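Local coordinates for uncharacterized protein (Legionella pneumophila subsp. pneumophila, PDB 4WRP) that is of unknown function but is regarded as a Legionella effector, of which this chain is the C-terminal, DUF5617-family domain, at residues 41-46 with 53-58; 18-23 with 57-62. All coordinates share one frame; numbering follows the deposited sequence.

Interaction 1 (41-46 with 53-58); sequences IRTVLD and NTWWAK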
loop_
_atom_site.group_PDB
_atom_site.type_symbol
_atom_site.label_atom_id
_atom_site.label_comp_id
_atom_site.label_asym_id
_atom_site.label_seq_id
_atom_site.Cartn_x
_atom_site.Cartn_y
_atom_site.Cartn_z
ATOM N N ILE A 41 13.100 2.454 0.794
ATOM C CA ILE A 41 11.671 2.254 0.703
ATOM C C ILE A 41 11.343 0.807 1.007
ATOM O O ILE A 41 10.398 0.490 1.735
ATOM C CB ILE A 41 11.161 2.607 -0.708
ATOM C CG1 ILE A 41 11.264 4.112 -0.903
ATOM C CG2 ILE A 41 9.711 2.152 -0.887
ATOM C CD1 ILE A 41 11.090 4.554 -2.330
ATOM N N ARG A 42 12.108 -0.090 0.437
ATOM C CA ARG A 42 11.869 -1.527 0.723
ATOM C C ARG A 42 11.924 -1.844 2.219
ATOM O O ARG A 42 11.057 -2.551 2.790
ATOM C CB ARG A 42 12.882 -2.376 -0.005
ATOM C CG ARG A 42 12.554 -3.869 0.140
ATOM C CD ARG A 42 13.749 -4.784 -0.041
ATOM N NE ARG A 42 13.291 -6.187 0.103
ATOM C CZ ARG A 42 13.064 -6.806 1.267
ATOM N NH1 ARG A 42 13.277 -6.173 2.420
ATOM N NH2 ARG A 42 12.631 -8.087 1.298
ATOM N N THR A 43 12.936 -1.293 2.877
ATOM C CA THR A 43 13.064 -1.450 4.325
ATOM C C THR A 43 11.829 -1.017 5.103
ATOM O O THR A 43 11.329 -1.751 5.959
ATOM C CB THR A 43 14.319 -0.726 4.837
ATOM O OG1 THR A 43 15.424 -1.299 4.145
ATOM C CG2 THR A 43 14.504 -0.981 6.298
ATOM N N VAL A 44 11.330 0.166 4.767
ATOM C CA VAL A 44 10.174 0.706 5.424
ATOM C C VAL A 44 8.915 -0.118 5.134
ATOM O O VAL A 44 8.086 -0.345 6.023
ATOM C CB VAL A 44 9.994 2.170 4.988
ATOM C CG1 VAL A 44 8.640 2.709 5.383
ATOM C CG2 VAL A 44 11.144 2.985 5.592
ATOM N N LEU A 45 8.736 -0.522 3.892
ATOM C CA LEU A 45 7.588 -1.386 3.551
ATOM C C LEU A 45 7.691 -2.726 4.250
ATOM O O LEU A 45 6.702 -3.254 4.738
ATOM C CB LEU A 45 7.500 -1.595 2.032
ATOM C CG LEU A 45 7.321 -0.378 1.158
ATOM C CD1 LEU A 45 7.301 -0.908 -0.294
ATOM C CD2 LEU A 45 6.059 0.378 1.482
ATOM N N ASP A 46 8.883 -3.293 4.304
ATOM C CA ASP A 46 9.012 -4.590 4.983
ATOM C C ASP A 46 8.648 -4.455 6.460
ATOM O O ASP A 46 7.927 -5.255 6.987
ATOM C CB ASP A 46 10.422 -5.130 4.796
ATOM C CG ASP A 46 10.539 -6.620 5.186
ATOM O OD1 ASP A 46 9.609 -7.439 4.979
ATOM O OD2 ASP A 46 11.598 -6.970 5.698
ATOM N N ASN A 53 7.127 -2.059 13.849
ATOM C CA ASN A 53 7.824 -1.732 15.074
ATOM C C ASN A 53 9.023 -0.865 14.934
ATOM O O ASN A 53 9.400 -0.250 15.899
ATOM C CB ASN A 53 8.201 -3.002 15.813
ATOM C CG ASN A 53 6.984 -3.839 16.112
ATOM O OD1 ASN A 53 6.095 -3.407 16.825
ATOM N ND2 ASN A 53 6.884 -4.981 15.468
ATOM N N THR A 54 9.661 -0.808 13.772
ATOM C CA THR A 54 10.827 0.066 13.633
ATOM C C THR A 54 10.489 1.465 13.152
ATOM O O THR A 54 10.978 2.415 13.715
ATOM C CB THR A 54 11.910 -0.515 12.717
ATOM O OG1 THR A 54 12.234 -1.833 13.157
ATOM C CG2 THR A 54 13.180 0.320 12.794
ATOM N N TRP A 55 9.685 1.606 12.107
ATOM C CA TRP A 55 9.500 2.910 11.453
ATOM C C TRP A 55 8.107 3.475 11.594
ATOM O O TRP A 55 7.900 4.646 11.353
ATOM C CB TRP A 55 9.813 2.772 9.958
ATOM C CG TRP A 55 11.256 2.658 9.653
ATOM C CD1 TRP A 55 11.978 1.511 9.370
ATOM C CD2 TRP A 55 12.181 3.743 9.595
ATOM N NE1 TRP A 55 13.302 1.844 9.137
ATOM C CE2 TRP A 55 13.449 3.202 9.283
ATOM C CE3 TRP A 55 12.062 5.123 9.801
ATOM C CZ2 TRP A 55 14.586 3.996 9.173
ATOM C CZ3 TRP A 55 13.199 5.921 9.665
ATOM C CH2 TRP A 55 14.437 5.356 9.362
ATOM N N TRP A 56 7.144 2.631 11.966
ATOM C CA TRP A 56 5.724 2.998 11.958
ATOM C C TRP A 56 5.091 3.162 13.346
ATOM O O TRP A 56 3.858 3.199 13.445
ATOM C CB TRP A 56 4.933 1.920 11.212
ATOM C CG TRP A 56 5.269 1.808 9.782
ATOM C CD1 TRP A 56 6.335 1.180 9.260
ATOM C CD2 TRP A 56 4.566 2.393 8.680
ATOM N NE1 TRP A 56 6.334 1.282 7.922
ATOM C CE2 TRP A 56 5.262 2.032 7.526
ATOM C CE3 TRP A 56 3.412 3.174 8.564
ATOM C CZ2 TRP A 56 4.848 2.413 6.238
ATOM C CZ3 TRP A 56 2.983 3.541 7.285
ATOM C CH2 TRP A 56 3.707 3.166 6.145
ATOM N N ALA A 57 5.893 3.273 14.415
ATOM C CA ALA A 57 5.329 3.335 15.785
ATOM C C ALA A 57 4.401 4.536 15.971
ATOM O O ALA A 57 3.331 4.415 16.562
ATOM C CB ALA A 57 6.432 3.351 16.822
ATOM N N LYS A 58 4.777 5.689 15.424
ATOM C CA LYS A 58 3.940 6.884 15.505
ATOM C C LYS A 58 2.521 6.645 14.954
ATOM O O LYS A 58 1.571 7.308 15.355
ATOM C CB LYS A 58 4.617 8.047 14.740
ATOM C CG LYS A 58 3.725 9.269 14.549
ATOM C CD LYS A 58 4.487 10.488 14.050
ATOM C CE LYS A 58 3.517 11.645 13.793
ATOM N NZ LYS A 58 4.230 12.957 13.817
#
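V44 meets two consecutive tryptophans, W55 and W56, and each of its methyls serves one of them. CG1 stands anti to the backbone N (chi1 167°) and lies beside the W56 indole, with CG1 3.9 Å from CZ2. CG2 sits over one face of the W55 indole, 4.0 Å from the centroid of its five-membered ring and 7° off the ring normal. This is a CH-pi contact.

The tight part is on the W56 side. There the indole N-H of W56 donates to the main-chain O of V44, NE1 to O 3.1 Å. The bond is nearly straight, with an N-H...O angle of 166°. The oxygen lies close to the indole plane, at the ring edge, but the donor stands above the carbonyl plane of V44. The bond fixes how the W56 ring is turned and satisfies the N-H of a buried side chain. The W55 side is looser and partly open to solvent. T43 adds a lighter contact there, its CG2 4.2 Å from NE1 of W55. The hydroxyl of T43 turns back to the main-chain O of H39 in its own helix. D47, at the next turn of that helix, accepts hydrogen bonds from the backbone N of T54 and of W55, and holds the loop close.

The contact is a local fold-back: the loop that follows helix 34-49 returns to pack on that same helix. W13 of helix 6-21 stacks on W56, and H26 stacks on W55. L45 packs against helix 68-83 and also reaches L97 of helix 90-98, which I41 touches too. In this all-helical domain W56 wedges in beside the direct contact of helix 34-49 with helix 6-21, where V44 meets M21 and I20.

Interaction 2 (18-23 with 57-62); sequences QEIMND and AKFRRI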
loop_
_atom_site.group_PDB
_atom_site.type_symbol
_atom_site.label_atom_id
_atom_site.label_comp_id
_atom_site.label_asym_id
_atom_site.label_seq_id
_atom_site.Cartn_x
_atom_site.Cartn_y
_atom_site.Cartn_z
ATOM N N GLN A 18 4.651 8.943 3.368
ATOM C CA GLN A 18 5.488 10.064 2.959
ATOM C C GLN A 18 6.173 10.736 4.146
ATOM O O GLN A 18 7.308 11.224 4.022
ATOM C CB GLN A 18 4.750 11.098 2.092
ATOM C CG GLN A 18 3.631 11.845 2.756
ATOM C CD GLN A 18 4.086 13.038 3.537
ATOM O OE1 GLN A 18 5.133 13.620 3.270
ATOM N NE2 GLN A 18 3.315 13.388 4.547
ATOM N N GLU A 19 5.516 10.757 5.293
ATOM C CA GLU A 19 6.136 11.348 6.470
ATOM C C GLU A 19 7.330 10.497 6.831
ATOM O O GLU A 19 8.425 11.009 7.027
ATOM C CB GLU A 19 5.181 11.473 7.664
ATOM C CG GLU A 19 5.927 11.961 8.922
ATOM C CD GLU A 19 5.035 12.365 10.091
ATOM O OE1 GLU A 19 3.834 12.651 9.877
ATOM O OE2 GLU A 19 5.552 12.430 11.241
ATOM N N ILE A 20 7.153 9.190 6.850
ATOM C CA ILE A 20 8.293 8.299 7.118
ATOM C C ILE A 20 9.451 8.477 6.131
ATOM O O ILE A 20 10.590 8.612 6.554
ATOM C CB ILE A 20 7.867 6.798 7.187
ATOM C CG1 ILE A 20 6.994 6.577 8.422
ATOM C CG2 ILE A 20 9.083 5.928 7.354
ATOM C CD1 ILE A 20 6.102 5.349 8.359
HETATM N N MSE A 21 9.189 8.490 4.819
HETATM C CA MSE A 21 10.269 8.554 3.865
HETATM C C MSE A 21 10.975 9.912 3.903
HETATM O O MSE A 21 12.107 9.974 3.516
HETATM C CB MSE A 21 9.817 8.329 2.423
HETATM C CG MSE A 21 9.209 6.947 2.212
HETATM SE SE MSE A 21 10.281 5.530 3.024
HETATM C CE MSE A 21 12.092 5.871 2.383
ATOM N N ASN A 22 10.299 10.971 4.327
ATOM C CA ASN A 22 10.911 12.260 4.487
ATOM C C ASN A 22 11.660 12.425 5.821
ATOM O O ASN A 22 12.118 13.494 6.120
ATOM C CB ASN A 22 9.851 13.366 4.405
ATOM C CG ASN A 22 9.445 13.659 2.991
ATOM O OD1 ASN A 22 10.279 13.788 2.115
ATOM N ND2 ASN A 22 8.158 13.754 2.765
ATOM N N ASP A 23 11.723 11.378 6.638
ATOM C CA ASP A 23 12.479 11.420 7.870
ATOM C C ASP A 23 13.957 11.704 7.569
ATOM O O ASP A 23 14.579 11.024 6.743
ATOM C CB ASP A 23 12.329 10.102 8.646
ATOM C CG ASP A 23 12.845 10.194 10.083
ATOM O OD1 ASP A 23 13.989 10.592 10.331
ATOM O OD2 ASP A 23 12.069 9.900 10.991
ATOM N N ALA A 57 5.893 3.273 14.415
ATOM C CA ALA A 57 5.329 3.335 15.785
ATOM C C ALA A 57 4.401 4.536 15.971
ATOM O O ALA A 57 3.331 4.415 16.562
ATOM C CB ALA A 57 6.432 3.351 16.822
ATOM N N LYS A 58 4.777 5.689 15.424
ATOM C CA LYS A 58 3.940 6.884 15.505
ATOM C C LYS A 58 2.521 6.645 14.954
ATOM O O LYS A 58 1.571 7.308 15.355
ATOM C CB LYS A 58 4.617 8.047 14.740
ATOM C CG LYS A 58 3.725 9.269 14.549
ATOM C CD LYS A 58 4.487 10.488 14.050
ATOM C CE LYS A 58 3.517 11.645 13.793
ATOM N NZ LYS A 58 4.230 12.957 13.817
ATOM N N PHE A 59 2.386 5.703 14.019
ATOM C CA PHE A 59 1.137 5.441 13.337
ATOM C C PHE A 59 0.544 4.099 13.731
ATOM O O PHE A 59 -0.202 3.510 12.953
ATOM C CB PHE A 59 1.404 5.442 11.828
ATOM C CG PHE A 59 1.996 6.703 11.347
ATOM C CD1 PHE A 59 1.209 7.821 11.204
ATOM C CD2 PHE A 59 3.323 6.786 11.060
ATOM C CE1 PHE A 59 1.750 9.016 10.768
ATOM C CE2 PHE A 59 3.867 7.966 10.627
ATOM C CZ PHE A 59 3.080 9.085 10.501
ATOM N N ARG A 60 0.882 3.617 14.916
ATOM C CA ARG A 60 0.534 2.266 15.382
ATOM C C ARG A 60 -0.961 2.001 15.296
ATOM O O ARG A 60 -1.389 0.865 15.158
ATOM C CB ARG A 60 1.051 2.036 16.825
ATOM C CG ARG A 60 0.620 3.099 17.850
ATOM C CD ARG A 60 1.636 3.310 19.002
ATOM N NE ARG A 60 1.207 4.286 20.033
ATOM C CZ ARG A 60 1.272 5.627 19.946
ATOM N NH1 ARG A 60 1.732 6.233 18.863
ATOM N NH2 ARG A 60 0.864 6.384 20.966
ATOM N N ARG A 61 -1.734 3.081 15.352
ATOM C CA ARG A 61 -3.180 3.050 15.235
ATOM C C ARG A 61 -3.678 2.399 13.927
ATOM O O ARG A 61 -4.689 1.694 13.927
ATOM C CB ARG A 61 -3.720 4.486 15.333
ATOM C CG ARG A 61 -5.230 4.550 15.387
ATOM C CD ARG A 61 -5.754 5.837 16.001
ATOM N NE ARG A 61 -7.153 6.074 15.624
ATOM C CZ ARG A 61 -7.898 7.084 16.064
ATOM N NH1 ARG A 61 -9.146 7.206 15.639
ATOM N NH2 ARG A 61 -7.403 7.976 16.923
ATOM N N ILE A 62 -2.970 2.603 12.824
ATOM C CA ILE A 62 -3.442 2.030 11.562
ATOM C C ILE A 62 -3.434 0.508 11.526
ATOM O O ILE A 62 -4.204 -0.073 10.780
ATOM C CB ILE A 62 -2.725 2.612 10.326
ATOM C CG1 ILE A 62 -1.263 2.169 10.263
ATOM C CG2 ILE A 62 -2.872 4.125 10.333
ATOM C CD1 ILE A 62 -0.520 2.781 9.088
#
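Segment 18-23 is the last turn of helix 6-21 and the residues that leave it, and D23 N still bonds back to I20 O. Segment 57-62 starts as a short 3-10 turn, in which R60 N bonds to A57 O. The two backbones stay well apart, with the CA atoms of I20 and K58 9.6 Å from each other. Side chains bridge the gap.

E19 and K58 form a salt bridge at the surface, OE2 to NZ 2.9 Å. OE2 receives NZ on its syn lone pair, on the side of the other oxygen. Both chains are extended and cross at about a right angle. CG of K58 lies opposite the backbone N (chi1 170°), and the extended chain carries NZ out to E19. The other oxygen of E19 turns to F59: OE1 lies at the ring edge, near its plane, 3.7 Å from CZ. The carboxylate plane is steep to the ring, at 82°.

This is plain packing of a long connection, the one between helices 34-49 and 68-83, against the end of the first long helix of the domain. A16, one turn earlier on helix 6-21, also touches F59. CG of K58 covers one face of the F59 ring, 4.0 Å above its plane and over its centre. I20, which is buried, supplies the apolar part. Its CG1 and CD1 both come to 4.1 Å from CE2 of F59.

The segments of interactions 1 and 2 overlap at A57 and K58, of which K58 takes part only in interaction 2. Both use one connection, that between helices 34-49 and 68-83. In interaction 1 it packs on helix 34-49, just before it in the chain. In interaction 2 it reaches helix 6-21, much farther back. The first is the more buried, with a neutral indole bond and apolar packing. The second lies nearer the surface and adds a charged pair to its apolar patch. I20 joins them: its CD1 is 3.3 Å from CD2 of W56. The connection thus packs on both helices, which also touch each other directly, CG2 of I20 lying 3.8 Å from CG1 of V44.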